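Local coordinates for protein 2-hydroxyisobutyryl-CoA synthetase (Aquincola tertiaricarbonis, PDB 6HDY) that belongs to the AMP-binding synthetases of the ANL superfamily, with an AMP-binding region followed by a C-terminal domain, at residues 201-206 with 226-231; 205-210 with 235-240; 242-247 with 266-271. One frame throughout, in Å; residues are numbered along the deposited sequence.

Three neighbouring contacts show how helices, a connecting loop and the edge of a parallel sheet are joined in series. Contacts 1 and 2 both start from helix 202-213 and share Arg205 and Leu206; their centres lie about 7 Å apart, the first meeting helix 222-234 and the second the loop that follows it. Contact 3, with its centre about 15 Å from that of contact 1 and about 13 Å from that of contact 2, comes later in the chain and joins strand 246-249 to helix 258-268 and strand 271-274, at one edge of the five-stranded parallel sheet. Tyr268 of contact 3 packs on Leu228 of contact 1, which links these two directly; all three lie within the AMP-binding region.

Contact 1: residues 201-206 with 226-231; sequences GMSARL and IHLAEV. With SO4 (sulfate ion), chain F.
Ser203, whose CB points toward 226-231, is the residue on which Leu228 and Val231 converge. The CD1 methyl of Leu228 lies 3.9 Å from Ser203 CB, and CG1 of Val231 rests on the backbone of the same residue, 3.7 Å from Ser203 O. Deeper in the interface the two leucine side chains cross at about a right angle, their CD2 methyls meeting at 3.8 Å between Leu206 and Leu228. Leu206 reaches this place because its CG stands anti to the backbone N (chi1 -176°). Ala204 adds a looser touch at the margin.

No direct hydrogen bond joins the segments; a water does so instead. It sits 2.7 Å from Ser203 OG and 2.8 Å from NE2 of His227, in the plane of the imidazole at its edge, and makes a weak bond to a sulfate oxygen. That sulfate, probably from the crystallisation liquor, is held by Gly201 N, which donates to its O3 over 2.8 Å and to its O2 over a longer distance. Gly201 is the N-cap residue of helix 202-213, and the helix dipole would be expected to suit an anion there.

Further out, Ser203 OG is also hydrogen-bonded to Tyr224 OH, which ties the serine a second time to helix 222-234. Leu228 continues onto Val207, Leu210 and Tyr268, while Met202 and Arg205 turn to Val171 and Leu174 of the second subunit. The axes of 202-206 and 226-231 come within 9.4 Å and cross at -70°: steep helix-helix packing between consecutive helices of an alpha/beta fold built on a parallel sheet.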
ATOM      1  N   GLY A 201      -6.360  -0.790 -13.611  1.00 43.34           N
ATOM      2  CA  GLY A 201      -6.051  -2.173 -13.939  1.00 43.17           C
ATOM      3  C   GLY A 201      -6.097  -3.087 -12.732  1.00 44.97           C
ATOM      4  O   GLY A 201      -6.112  -4.308 -12.884  1.00 43.89           O
ATOM      5  N   MET A 202      -6.165  -2.505 -11.523  1.00 40.23           N
ATOM      6  CA  MET A 202      -6.172  -3.285 -10.280  1.00 37.76           C
ATOM      7  C   MET A 202      -7.403  -4.152 -10.071  1.00 40.35           C
ATOM      8  O   MET A 202      -7.265  -5.306  -9.651  1.00 38.87           O
ATOM      9  CB  MET A 202      -5.953  -2.390  -9.060  1.00 38.42           C
ATOM     10  CG  MET A 202      -4.511  -2.086  -8.781  1.00 41.10           C
ATOM     11  SD  MET A 202      -4.343  -1.259  -7.174  1.00 43.21           S
ATOM     12  CE  MET A 202      -2.618  -1.408  -6.950  1.00 39.78           C
ATOM     13  N   SER A 203      -8.601  -3.591 -10.312  1.00 36.58           N
ATOM     14  CA  SER A 203      -9.883  -4.263 -10.082  1.00 36.76           C
ATOM     15  C   SER A 203     -10.078  -5.476 -10.975  1.00 42.10           C
ATOM     16  O   SER A 203     -10.573  -6.510 -10.511  1.00 41.23           O
ATOM     17  CB  SER A 203     -11.035  -3.278 -10.254  1.00 42.59           C
ATOM     18  OG  SER A 203     -10.760  -2.090  -9.532  1.00 52.55           O
ATOM     19  N   ALA A 204      -9.658  -5.365 -12.250  1.00 40.78           N
ATOM     20  CA  ALA A 204      -9.761  -6.480 -13.196  1.00 42.16           C
ATOM     21  C   ALA A 204      -8.849  -7.610 -12.731  1.00 44.49           C
ATOM     22  O   ALA A 204      -9.247  -8.762 -12.776  1.00 45.02           O
ATOM     23  CB  ALA A 204      -9.389  -6.027 -14.606  1.00 44.36           C
ATOM     24  N   ARG A 205      -7.664  -7.273 -12.210  1.00 40.61           N
ATOM     25  CA  ARG A 205      -6.726  -8.272 -11.707  1.00 38.84           C
ATOM     26  C   ARG A 205      -7.175  -8.870 -10.369  1.00 40.22           C
ATOM     27  O   ARG A 205      -7.049 -10.076 -10.172  1.00 40.21           O
ATOM     28  CB  ARG A 205      -5.311  -7.709 -11.665  1.00 37.23           C
ATOM     29  CG  ARG A 205      -4.678  -7.673 -13.058  1.00 52.59           C
ATOM     30  CD  ARG A 205      -3.184  -7.371 -13.074  1.00 67.08           C
ATOM     31  NE  ARG A 205      -2.894  -6.036 -12.555  1.00 67.65           N
ATOM     32  CZ  ARG A 205      -2.623  -5.783 -11.281  1.00 72.54           C
ATOM     33  NH1 ARG A 205      -2.396  -4.537 -10.881  1.00 48.16           N
ATOM     34  NH2 ARG A 205      -2.584  -6.771 -10.394  1.00 58.90           N
ATOM     35  N   LEU A 206      -7.766  -8.044  -9.493  1.00 35.75           N
ATOM     36  CA  LEU A 206      -8.274  -8.464  -8.189  1.00 33.57           C
ATOM     37  C   LEU A 206      -9.316  -9.547  -8.277  1.00 38.49           C
ATOM     38  O   LEU A 206      -9.244 -10.500  -7.518  1.00 39.07           O
ATOM     39  CB  LEU A 206      -8.828  -7.270  -7.380  1.00 31.84           C
ATOM     40  CG  LEU A 206      -9.314  -7.567  -5.924  1.00 33.34           C
ATOM     41  CD1 LEU A 206      -8.252  -8.385  -5.112  1.00 30.18           C
ATOM     42  CD2 LEU A 206      -9.599  -6.256  -5.188  1.00 34.92           C
ATOM     43  N   ILE A 226     -19.279  -2.789  -4.358  1.00 36.88           N
ATOM     44  CA  ILE A 226     -20.264  -2.676  -5.431  1.00 39.74           C
ATOM     45  C   ILE A 226     -19.553  -2.612  -6.787  1.00 45.13           C
ATOM     46  O   ILE A 226     -19.919  -3.370  -7.692  1.00 45.28           O
ATOM     47  CB  ILE A 226     -21.297  -1.514  -5.217  1.00 43.97           C
ATOM     48  CG1 ILE A 226     -22.316  -1.884  -4.118  1.00 45.15           C
ATOM     49  CG2 ILE A 226     -22.069  -1.174  -6.523  1.00 44.49           C
ATOM     50  CD1 ILE A 226     -22.605  -0.772  -3.184  1.00 52.20           C
ATOM     51  N   HIS A 227     -18.528  -1.732  -6.917  1.00 41.75           N
ATOM     52  CA  HIS A 227     -17.788  -1.563  -8.169  1.00 43.36           C
ATOM     53  C   HIS A 227     -17.103  -2.851  -8.621  1.00 47.81           C
ATOM     54  O   HIS A 227     -17.139  -3.191  -9.809  1.00 48.63           O
ATOM     55  CB  HIS A 227     -16.811  -0.384  -8.094  1.00 44.00           C
ATOM     56  CG  HIS A 227     -15.897  -0.264  -9.283  1.00 48.49           C
ATOM     57  ND1 HIS A 227     -16.388  -0.285 -10.580  1.00 52.39           N
ATOM     58  CD2 HIS A 227     -14.549  -0.118  -9.327  1.00 49.91           C
ATOM     59  CE1 HIS A 227     -15.333  -0.143 -11.366  1.00 52.17           C
ATOM     60  NE2 HIS A 227     -14.203  -0.051 -10.664  1.00 50.99           N
ATOM     61  N   LEU A 228     -16.521  -3.580  -7.660  1.00 43.42           N
ATOM     62  CA  LEU A 228     -15.836  -4.847  -7.883  1.00 43.06           C
ATOM     63  C   LEU A 228     -16.763  -5.950  -8.438  1.00 48.38           C
ATOM     64  O   LEU A 228     -16.308  -6.741  -9.268  1.00 49.60           O
ATOM     65  CB  LEU A 228     -15.115  -5.280  -6.588  1.00 41.59           C
ATOM     66  CG  LEU A 228     -13.914  -6.196  -6.729  1.00 45.66           C
ATOM     67  CD1 LEU A 228     -12.828  -5.561  -7.589  1.00 45.93           C
ATOM     68  CD2 LEU A 228     -13.378  -6.564  -5.366  1.00 45.32           C
ATOM     69  N   ALA A 229     -18.064  -5.971  -8.039  1.00 44.32           N
ATOM     70  CA  ALA A 229     -19.041  -6.957  -8.559  1.00 44.73           C
ATOM     71  C   ALA A 229     -19.348  -6.699 -10.048  1.00 50.46           C
ATOM     72  O   ALA A 229     -19.517  -7.650 -10.822  1.00 50.00           O
ATOM     73  CB  ALA A 229     -20.322  -6.936  -7.739  1.00 45.21           C
ATOM     74  N   GLU A 230     -19.374  -5.401 -10.452  1.00 48.70           N
ATOM     75  CA  GLU A 230     -19.602  -4.990 -11.844  1.00 50.63           C
ATOM     76  C   GLU A 230     -18.377  -5.381 -12.630  1.00 54.72           C
ATOM     77  O   GLU A 230     -18.514  -5.892 -13.733  1.00 57.83           O
ATOM     78  CB  GLU A 230     -19.823  -3.481 -11.981  1.00 52.44           C
ATOM     79  CG  GLU A 230     -21.040  -2.939 -11.253  1.00 62.53           C
ATOM     80  CD  GLU A 230     -21.068  -1.427 -11.142  1.00 73.36           C
ATOM     81  OE1 GLU A 230     -22.179  -0.870 -11.004  1.00 64.58           O
ATOM     82  OE2 GLU A 230     -19.986  -0.797 -11.194  1.00 62.39           O
ATOM     83  N   VAL A 231     -17.175  -5.190 -12.048  1.00 48.18           N
ATOM     84  CA  VAL A 231     -15.933  -5.608 -12.694  1.00 46.87           C
ATOM     85  C   VAL A 231     -15.896  -7.153 -12.827  1.00 50.57           C
ATOM     86  O   VAL A 231     -15.561  -7.643 -13.909  1.00 51.31           O
ATOM     87  CB  VAL A 231     -14.665  -5.010 -12.031  1.00 46.84           C
ATOM     88  CG1 VAL A 231     -13.393  -5.563 -12.663  1.00 45.42           C
ATOM     89  CG2 VAL A 231     -14.677  -3.488 -12.130  1.00 46.55           C
TER
HETATM   90  S   SO4 F 505      -9.629   0.518 -12.895  1.00116.06           S
HETATM   91  O1  SO4 F 505      -9.787   1.827 -12.268  1.00116.76           O
HETATM   92  O2  SO4 F 505      -9.090   0.710 -14.241  1.00114.28           O
HETATM   93  O3  SO4 F 505      -8.710  -0.290 -12.083  1.00116.67           O
HETATM   94  O4  SO4 F 505     -10.933  -0.154 -12.963  1.00116.11           O
HETATM   95  O   HOH W   1     -11.510   0.389 -10.164  1.00 46.91           O

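Contact 2: residues 205-210 with 235-240; sequences RLVQWL and EKLNPR
Leu237, Gln208 and Val207 carry this contact, in which the loop leaving helix 222-234 folds back over helix 202-213. The turn is a Schellman motif: Lys236, with positive phi, is its C-prime residue, and the backbone N atoms of Leu237 and Lys236 return to the carbonyls of Ala232 and Arg233. Across this reversal Lys236 CB points away from helix 202-213, whereas that of Leu237 points toward it.

Leu237 makes its approach through one methyl. Leu237 CD1 lies 3.9 Å from CG2 of Val207 and 3.7 Å from the Val207 carbonyl oxygen, so it rests on side chain and backbone together. Leu237 CD1 also meets the amide of Gln208, at 3.7 Å from its CD and 3.6 Å from its NE2. The glutamine gets there by folding: its chain bends at chi2 (-62°), which carries the amide back across the leucine at about a right angle. These are van der Waals contacts, and no hydrogen bond crosses between the segments.

Glu235, the first residue beyond the helix, adds its aliphatic part. Its CB touches Val207 CG2 at 4.0 Å, and its CG lies near the glutamine NE2, with carboxylate and amide planes turned 72° apart. Glu235 also packs on Ala204, and Val207 on Ala232, while Trp209 meets Leu174 of the second subunit. Beyond the touching residues the loop closes an Asx turn: Arg240 N donates to a lone pair of Asn238 OD1 over 3.3 Å, at an N-H...O angle of 164°.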
ATOM      1  N   ARG A 205      -7.664  -7.273 -12.210  1.00 40.61           N
ATOM      2  CA  ARG A 205      -6.726  -8.272 -11.707  1.00 38.84           C
ATOM      3  C   ARG A 205      -7.175  -8.870 -10.369  1.00 40.22           C
ATOM      4  O   ARG A 205      -7.049 -10.076 -10.172  1.00 40.21           O
ATOM      5  CB  ARG A 205      -5.311  -7.709 -11.665  1.00 37.23           C
ATOM      6  CG  ARG A 205      -4.678  -7.673 -13.058  1.00 52.59           C
ATOM      7  CD  ARG A 205      -3.184  -7.371 -13.074  1.00 67.08           C
ATOM      8  NE  ARG A 205      -2.894  -6.036 -12.555  1.00 67.65           N
ATOM      9  CZ  ARG A 205      -2.623  -5.783 -11.281  1.00 72.54           C
ATOM     10  NH1 ARG A 205      -2.396  -4.537 -10.881  1.00 48.16           N
ATOM     11  NH2 ARG A 205      -2.584  -6.771 -10.394  1.00 58.90           N
ATOM     12  N   LEU A 206      -7.766  -8.044  -9.493  1.00 35.75           N
ATOM     13  CA  LEU A 206      -8.274  -8.464  -8.189  1.00 33.57           C
ATOM     14  C   LEU A 206      -9.316  -9.547  -8.277  1.00 38.49           C
ATOM     15  O   LEU A 206      -9.244 -10.500  -7.518  1.00 39.07           O
ATOM     16  CB  LEU A 206      -8.828  -7.270  -7.380  1.00 31.84           C
ATOM     17  CG  LEU A 206      -9.314  -7.567  -5.924  1.00 33.34           C
ATOM     18  CD1 LEU A 206      -8.252  -8.385  -5.112  1.00 30.18           C
ATOM     19  CD2 LEU A 206      -9.599  -6.256  -5.188  1.00 34.92           C
ATOM     20  N   VAL A 207     -10.309  -9.388  -9.160  1.00 37.03           N
ATOM     21  CA  VAL A 207     -11.383 -10.369  -9.322  1.00 37.29           C
ATOM     22  C   VAL A 207     -10.796 -11.745  -9.679  1.00 40.88           C
ATOM     23  O   VAL A 207     -11.234 -12.744  -9.102  1.00 41.53           O
ATOM     24  CB  VAL A 207     -12.545  -9.913 -10.256  1.00 41.26           C
ATOM     25  CG1 VAL A 207     -13.286  -8.729  -9.642  1.00 40.00           C
ATOM     26  CG2 VAL A 207     -12.063  -9.578 -11.669  1.00 41.65           C
ATOM     27  N   GLN A 208      -9.742 -11.781 -10.534  1.00 36.86           N
ATOM     28  CA  GLN A 208      -9.031 -13.022 -10.866  1.00 37.76           C
ATOM     29  C   GLN A 208      -8.372 -13.600  -9.617  1.00 40.47           C
ATOM     30  O   GLN A 208      -8.501 -14.801  -9.400  1.00 41.11           O
ATOM     31  CB  GLN A 208      -7.981 -12.815 -11.982  1.00 39.80           C
ATOM     32  CG  GLN A 208      -8.557 -12.451 -13.359  1.00 58.42           C
ATOM     33  CD  GLN A 208      -9.468 -13.510 -13.986  1.00 78.95           C
ATOM     34  OE1 GLN A 208      -9.490 -14.705 -13.608  1.00 69.56           O
ATOM     35  NE2 GLN A 208     -10.251 -13.078 -14.970  1.00 72.40           N
ATOM     36  N   TRP A 209      -7.706 -12.740  -8.767  1.00 34.50           N
ATOM     37  CA  TRP A 209      -7.077 -13.184  -7.522  1.00 33.00           C
ATOM     38  C   TRP A 209      -8.081 -13.708  -6.521  1.00 39.06           C
ATOM     39  O   TRP A 209      -7.776 -14.667  -5.829  1.00 38.97           O
ATOM     40  CB  TRP A 209      -6.197 -12.086  -6.884  1.00 29.76           C
ATOM     41  CG  TRP A 209      -4.843 -12.002  -7.507  1.00 29.83           C
ATOM     42  CD1 TRP A 209      -4.510 -11.327  -8.645  1.00 33.10           C
ATOM     43  CD2 TRP A 209      -3.647 -12.640  -7.054  1.00 29.64           C
ATOM     44  NE1 TRP A 209      -3.181 -11.497  -8.926  1.00 32.43           N
ATOM     45  CE2 TRP A 209      -2.623 -12.304  -7.969  1.00 33.64           C
ATOM     46  CE3 TRP A 209      -3.324 -13.430  -5.939  1.00 30.70           C
ATOM     47  CZ2 TRP A 209      -1.309 -12.765  -7.825  1.00 32.73           C
ATOM     48  CZ3 TRP A 209      -2.016 -13.863  -5.792  1.00 31.79           C
ATOM     49  CH2 TRP A 209      -1.036 -13.552  -6.736  1.00 32.44           C
ATOM     50  N   LEU A 210      -9.274 -13.088  -6.434  1.00 38.32           N
ATOM     51  CA  LEU A 210     -10.338 -13.518  -5.510  1.00 39.13           C
ATOM     52  C   LEU A 210     -10.947 -14.859  -5.952  1.00 47.47           C
ATOM     53  O   LEU A 210     -11.314 -15.679  -5.103  1.00 47.25           O
ATOM     54  CB  LEU A 210     -11.443 -12.458  -5.400  1.00 39.00           C
ATOM     55  CG  LEU A 210     -11.025 -11.045  -4.943  1.00 41.62           C
ATOM     56  CD1 LEU A 210     -12.131 -10.058  -5.219  1.00 41.39           C
ATOM     57  CD2 LEU A 210     -10.643 -11.009  -3.481  1.00 43.31           C
ATOM     58  N   GLU A 235     -15.831  -9.074 -16.329  1.00 61.22           N
ATOM     59  CA  GLU A 235     -14.726 -10.029 -16.477  1.00 60.56           C
ATOM     60  C   GLU A 235     -15.195 -11.495 -16.572  1.00 67.19           C
ATOM     61  O   GLU A 235     -14.370 -12.415 -16.505  1.00 66.54           O
ATOM     62  CB  GLU A 235     -13.736  -9.842 -15.308  1.00 58.74           C
ATOM     63  CG  GLU A 235     -12.279  -9.859 -15.719  1.00 66.05           C
ATOM     64  CD  GLU A 235     -11.802  -8.742 -16.625  1.00 74.59           C
ATOM     65  OE1 GLU A 235     -12.524  -7.730 -16.780  1.00 51.54           O
ATOM     66  OE2 GLU A 235     -10.679  -8.874 -17.162  1.00 72.27           O
ATOM     67  N   LYS A 236     -16.526 -11.695 -16.741  1.00 66.55           N
ATOM     68  CA  LYS A 236     -17.237 -12.981 -16.872  1.00 68.50           C
ATOM     69  C   LYS A 236     -16.973 -13.950 -15.673  1.00 70.13           C
ATOM     70  O   LYS A 236     -16.974 -15.176 -15.836  1.00 71.76           O
ATOM     71  CB  LYS A 236     -16.980 -13.641 -18.248  1.00 73.36           C
ATOM     72  CG  LYS A 236     -17.787 -13.003 -19.390  1.00 89.36           C
ATOM     73  CD  LYS A 236     -17.442 -13.601 -20.756  1.00103.05           C
ATOM     74  CE  LYS A 236     -17.978 -12.784 -21.914  1.00113.30           C
ATOM     75  NZ  LYS A 236     -17.623 -13.388 -23.230  1.00118.47           N
ATOM     76  N   LEU A 237     -16.802 -13.373 -14.464  1.00 61.95           N
ATOM     77  CA  LEU A 237     -16.622 -14.101 -13.210  1.00 59.92           C
ATOM     78  C   LEU A 237     -17.827 -13.818 -12.327  1.00 63.67           C
ATOM     79  O   LEU A 237     -18.385 -12.718 -12.382  1.00 65.66           O
ATOM     80  CB  LEU A 237     -15.325 -13.688 -12.479  1.00 57.23           C
ATOM     81  CG  LEU A 237     -13.976 -13.972 -13.167  1.00 61.36           C
ATOM     82  CD1 LEU A 237     -12.851 -13.268 -12.441  1.00 59.12           C
ATOM     83  CD2 LEU A 237     -13.671 -15.468 -13.238  1.00 63.70           C
ATOM     84  N   ASN A 238     -18.238 -14.795 -11.520  1.00 58.29           N
ATOM     85  CA  ASN A 238     -19.386 -14.635 -10.633  1.00 58.06           C
ATOM     86  C   ASN A 238     -18.847 -14.375  -9.230  1.00 59.02           C
ATOM     87  O   ASN A 238     -18.118 -15.221  -8.706  1.00 57.64           O
ATOM     88  CB  ASN A 238     -20.310 -15.867 -10.697  1.00 62.27           C
ATOM     89  CG  ASN A 238     -21.670 -15.669 -10.082  1.00 79.15           C
ATOM     90  OD1 ASN A 238     -21.817 -15.151  -8.963  1.00 68.08           O
ATOM     91  ND2 ASN A 238     -22.700 -16.155 -10.772  1.00 74.09           N
ATOM     92  N   PRO A 239     -19.184 -13.209  -8.617  1.00 55.04           N
ATOM     93  CA  PRO A 239     -18.588 -12.858  -7.303  1.00 52.58           C
ATOM     94  C   PRO A 239     -19.054 -13.686  -6.096  1.00 54.17           C
ATOM     95  O   PRO A 239     -18.470 -13.564  -5.021  1.00 50.53           O
ATOM     96  CB  PRO A 239     -18.907 -11.365  -7.139  1.00 53.50           C
ATOM     97  CG  PRO A 239     -20.074 -11.109  -8.040  1.00 59.73           C
ATOM     98  CD  PRO A 239     -20.016 -12.106  -9.156  1.00 57.32           C
ATOM     99  N   ARG A 240     -20.054 -14.554  -6.278  1.00 52.60           N
ATOM    100  CA  ARG A 240     -20.527 -15.477  -5.240  1.00 53.06           C
ATOM    101  C   ARG A 240     -19.539 -16.662  -5.125  1.00 57.72           C
ATOM    102  O   ARG A 240     -19.569 -17.415  -4.133  1.00 58.53           O
ATOM    103  CB  ARG A 240     -21.926 -15.997  -5.595  1.00 53.47           C
ATOM    104  CG  ARG A 240     -23.030 -15.011  -5.242  1.00 63.38           C
ATOM    105  CD  ARG A 240     -24.425 -15.582  -5.409  1.00 66.67           C
ATOM    106  NE  ARG A 240     -25.364 -14.910  -4.507  1.00 77.27           N
ATOM    107  CZ  ARG A 240     -25.876 -15.449  -3.401  1.00 90.42           C
ATOM    108  NH1 ARG A 240     -25.579 -16.699  -3.061  1.00 73.21           N
ATOM    109  NH2 ARG A 240     -26.701 -14.744  -2.633  1.00 73.63           N
TER

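Contact 3: residues 242-247 with 266-271; sequences FGLKCL and EAYGAK
Leu247 and Tyr268 each hold CG anti to the carbonyl carbon (chi1 -61° and -68°), and this brings a leucine methyl over the face of the phenol ring. CD2 of Leu247 stands 3.9 Å from the centroid of the Tyr268 ring and only 12° off the normal, a well-centred CH-pi contact. Leu244 runs alongside the tyrosine, pointing the same way, with its CD1 3.6 Å from Tyr268 CD1, while Phe242 CD2 comes up to the ring's edge. The hydroxyl beyond is fixed by the carbonyl of Ala225 in helix 222-234.

Ala270 packs beside these groups, its CB 3.7 Å from Leu247 CD1. A water lies within hydrogen-bonding distance of Leu244 O and Tyr268 O, bridging the segments where Gly269, with positive phi, leaves the helix.

Two backbone bonds then start the strand pairing. Lys271 N gives to Lys245 O at 3.0 Å, nearly straight at N-H but well above the carbonyl plane; Leu247 N gives to Lys271 O at 3.0 Å. These bonds flank Cys246, which is bridged in parallel with Lys271. Strand 246-249, helix 258-268 and strand 271-274 thus make a beta-alpha-beta crossover, closing one edge of the parallel sheet.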
ATOM      1  N   PHE A 242     -16.271 -16.448  -4.828  1.00 47.80           N
ATOM      2  CA  PHE A 242     -15.028 -15.928  -4.256  1.00 43.77           C
ATOM      3  C   PHE A 242     -14.733 -16.533  -2.876  1.00 49.15           C
ATOM      4  O   PHE A 242     -13.725 -16.198  -2.258  1.00 47.04           O
ATOM      5  CB  PHE A 242     -15.072 -14.391  -4.219  1.00 42.52           C
ATOM      6  CG  PHE A 242     -15.004 -13.685  -5.562  1.00 42.34           C
ATOM      7  CD1 PHE A 242     -14.675 -14.383  -6.725  1.00 45.23           C
ATOM      8  CD2 PHE A 242     -15.210 -12.312  -5.654  1.00 41.69           C
ATOM      9  CE1 PHE A 242     -14.564 -13.722  -7.954  1.00 46.17           C
ATOM     10  CE2 PHE A 242     -15.067 -11.644  -6.880  1.00 44.54           C
ATOM     11  CZ  PHE A 242     -14.758 -12.355  -8.023  1.00 44.00           C
ATOM     12  N   GLY A 243     -15.621 -17.423  -2.420  1.00 49.19           N
ATOM     13  CA  GLY A 243     -15.528 -18.131  -1.143  1.00 49.28           C
ATOM     14  C   GLY A 243     -15.639 -17.265   0.093  1.00 51.28           C
ATOM     15  O   GLY A 243     -15.273 -17.715   1.181  1.00 51.05           O
ATOM     16  N   LEU A 244     -16.157 -16.018  -0.060  1.00 45.55           N
ATOM     17  CA  LEU A 244     -16.268 -15.042   1.025  1.00 42.89           C
ATOM     18  C   LEU A 244     -17.292 -15.398   2.055  1.00 48.01           C
ATOM     19  O   LEU A 244     -18.434 -15.732   1.710  1.00 49.16           O
ATOM     20  CB  LEU A 244     -16.525 -13.611   0.495  1.00 41.43           C
ATOM     21  CG  LEU A 244     -15.375 -12.948  -0.268  1.00 44.07           C
ATOM     22  CD1 LEU A 244     -15.897 -11.937  -1.254  1.00 43.98           C
ATOM     23  CD2 LEU A 244     -14.329 -12.328   0.692  1.00 39.66           C
ATOM     24  N   LYS A 245     -16.892 -15.329   3.332  1.00 43.81           N
ATOM     25  CA  LYS A 245     -17.830 -15.556   4.437  1.00 44.34           C
ATOM     26  C   LYS A 245     -18.290 -14.168   4.877  1.00 46.19           C
ATOM     27  O   LYS A 245     -19.413 -13.989   5.367  1.00 46.01           O
ATOM     28  CB  LYS A 245     -17.175 -16.314   5.607  1.00 47.44           C
ATOM     29  CG  LYS A 245     -16.591 -17.700   5.236  1.00 71.30           C
ATOM     30  CD  LYS A 245     -17.662 -18.766   4.897  1.00 86.43           C
ATOM     31  CE  LYS A 245     -17.080 -20.030   4.295  1.00 93.75           C
ATOM     32  NZ  LYS A 245     -16.785 -19.891   2.840  1.00 93.79           N
ATOM     33  N   CYS A 246     -17.411 -13.174   4.689  1.00 40.89           N
ATOM     34  CA  CYS A 246     -17.735 -11.812   5.059  1.00 39.89           C
ATOM     35  C   CYS A 246     -16.902 -10.776   4.339  1.00 41.09           C
ATOM     36  O   CYS A 246     -15.849 -11.070   3.769  1.00 37.48           O
ATOM     37  CB  CYS A 246     -17.686 -11.613   6.574  1.00 39.97           C
ATOM     38  SG  CYS A 246     -16.056 -11.175   7.221  1.00 41.94           S
ATOM     39  N   LEU A 247     -17.437  -9.553   4.361  1.00 37.42           N
ATOM     40  CA  LEU A 247     -16.856  -8.324   3.850  1.00 34.72           C
ATOM     41  C   LEU A 247     -17.076  -7.334   4.992  1.00 35.62           C
ATOM     42  O   LEU A 247     -18.172  -7.292   5.545  1.00 36.32           O
ATOM     43  CB  LEU A 247     -17.573  -7.843   2.572  1.00 34.94           C
ATOM     44  CG  LEU A 247     -17.547  -8.789   1.370  1.00 40.28           C
ATOM     45  CD1 LEU A 247     -18.847  -9.598   1.300  1.00 41.79           C
ATOM     46  CD2 LEU A 247     -17.350  -8.008   0.065  1.00 41.93           C
ATOM     47  N   GLU A 266     -26.028  -9.956  -1.240  1.00 49.72           N
ATOM     48  CA  GLU A 266     -26.598 -10.779  -2.323  1.00 52.26           C
ATOM     49  C   GLU A 266     -25.561 -11.053  -3.419  1.00 57.01           C
ATOM     50  O   GLU A 266     -25.447 -12.196  -3.874  1.00 59.47           O
ATOM     51  CB  GLU A 266     -27.903 -10.155  -2.892  1.00 55.19           C
ATOM     52  CG  GLU A 266     -28.268 -10.560  -4.318  1.00 65.48           C
ATOM     53  CD  GLU A 266     -28.629 -12.018  -4.560  1.00 98.43           C
ATOM     54  OE1 GLU A 266     -29.593 -12.512  -3.931  1.00103.46           O
ATOM     55  OE2 GLU A 266     -27.986 -12.645  -5.435  1.00 92.08           O
ATOM     56  N   ALA A 267     -24.838 -10.008  -3.851  1.00 50.85           N
ATOM     57  CA  ALA A 267     -23.833 -10.089  -4.909  1.00 50.69           C
ATOM     58  C   ALA A 267     -22.697 -11.055  -4.576  1.00 52.98           C
ATOM     59  O   ALA A 267     -22.193 -11.718  -5.475  1.00 53.27           O
ATOM     60  CB  ALA A 267     -23.266  -8.700  -5.201  1.00 50.03           C
ATOM     61  N   TYR A 268     -22.305 -11.136  -3.294  1.00 48.21           N
ATOM     62  CA  TYR A 268     -21.205 -11.983  -2.828  1.00 46.73           C
ATOM     63  C   TYR A 268     -21.624 -13.259  -2.096  1.00 51.91           C
ATOM     64  O   TYR A 268     -20.793 -14.146  -1.922  1.00 51.26           O
ATOM     65  CB  TYR A 268     -20.249 -11.163  -1.945  1.00 44.84           C
ATOM     66  CG  TYR A 268     -19.480 -10.107  -2.705  1.00 44.25           C
ATOM     67  CD1 TYR A 268     -18.308 -10.425  -3.386  1.00 44.78           C
ATOM     68  CD2 TYR A 268     -19.901  -8.778  -2.711  1.00 44.00           C
ATOM     69  CE1 TYR A 268     -17.580  -9.449  -4.068  1.00 44.38           C
ATOM     70  CE2 TYR A 268     -19.172  -7.791  -3.375  1.00 43.30           C
ATOM     71  CZ  TYR A 268     -18.019  -8.132  -4.062  1.00 46.57           C
ATOM     72  OH  TYR A 268     -17.317  -7.163  -4.737  1.00 44.34           O
ATOM     73  N   GLY A 269     -22.884 -13.333  -1.667  1.00 51.11           N
ATOM     74  CA  GLY A 269     -23.414 -14.459  -0.896  1.00 52.41           C
ATOM     75  C   GLY A 269     -22.689 -14.583   0.431  1.00 54.50           C
ATOM     76  O   GLY A 269     -22.341 -15.685   0.855  1.00 55.37           O
ATOM     77  N   ALA A 270     -22.395 -13.435   1.061  1.00 47.72           N
ATOM     78  CA  ALA A 270     -21.626 -13.355   2.304  1.00 45.21           C
ATOM     79  C   ALA A 270     -22.254 -12.346   3.249  1.00 48.24           C
ATOM     80  O   ALA A 270     -23.196 -11.665   2.850  1.00 49.45           O
ATOM     81  CB  ALA A 270     -20.183 -12.950   1.981  1.00 43.09           C
ATOM     82  N   LYS A 271     -21.763 -12.260   4.499  1.00 43.67           N
ATOM     83  CA  LYS A 271     -22.243 -11.287   5.490  1.00 42.97           C
ATOM     84  C   LYS A 271     -21.451  -9.994   5.358  1.00 43.06           C
ATOM     85  O   LYS A 271     -20.279 -10.033   4.999  1.00 39.62           O
ATOM     86  CB  LYS A 271     -22.109 -11.830   6.921  1.00 46.08           C
ATOM     87  CG  LYS A 271     -23.220 -12.804   7.289  1.00 68.43           C
ATOM     88  CD  LYS A 271     -23.151 -13.242   8.738  1.00 79.59           C
ATOM     89  CE  LYS A 271     -23.945 -12.367   9.671  1.00 91.38           C
ATOM     90  NZ  LYS A 271     -24.418 -13.141  10.843  1.00106.94           N
TER
HETATM   91  O   HOH W   2     -19.600 -16.454  -0.833  1.00 55.28           O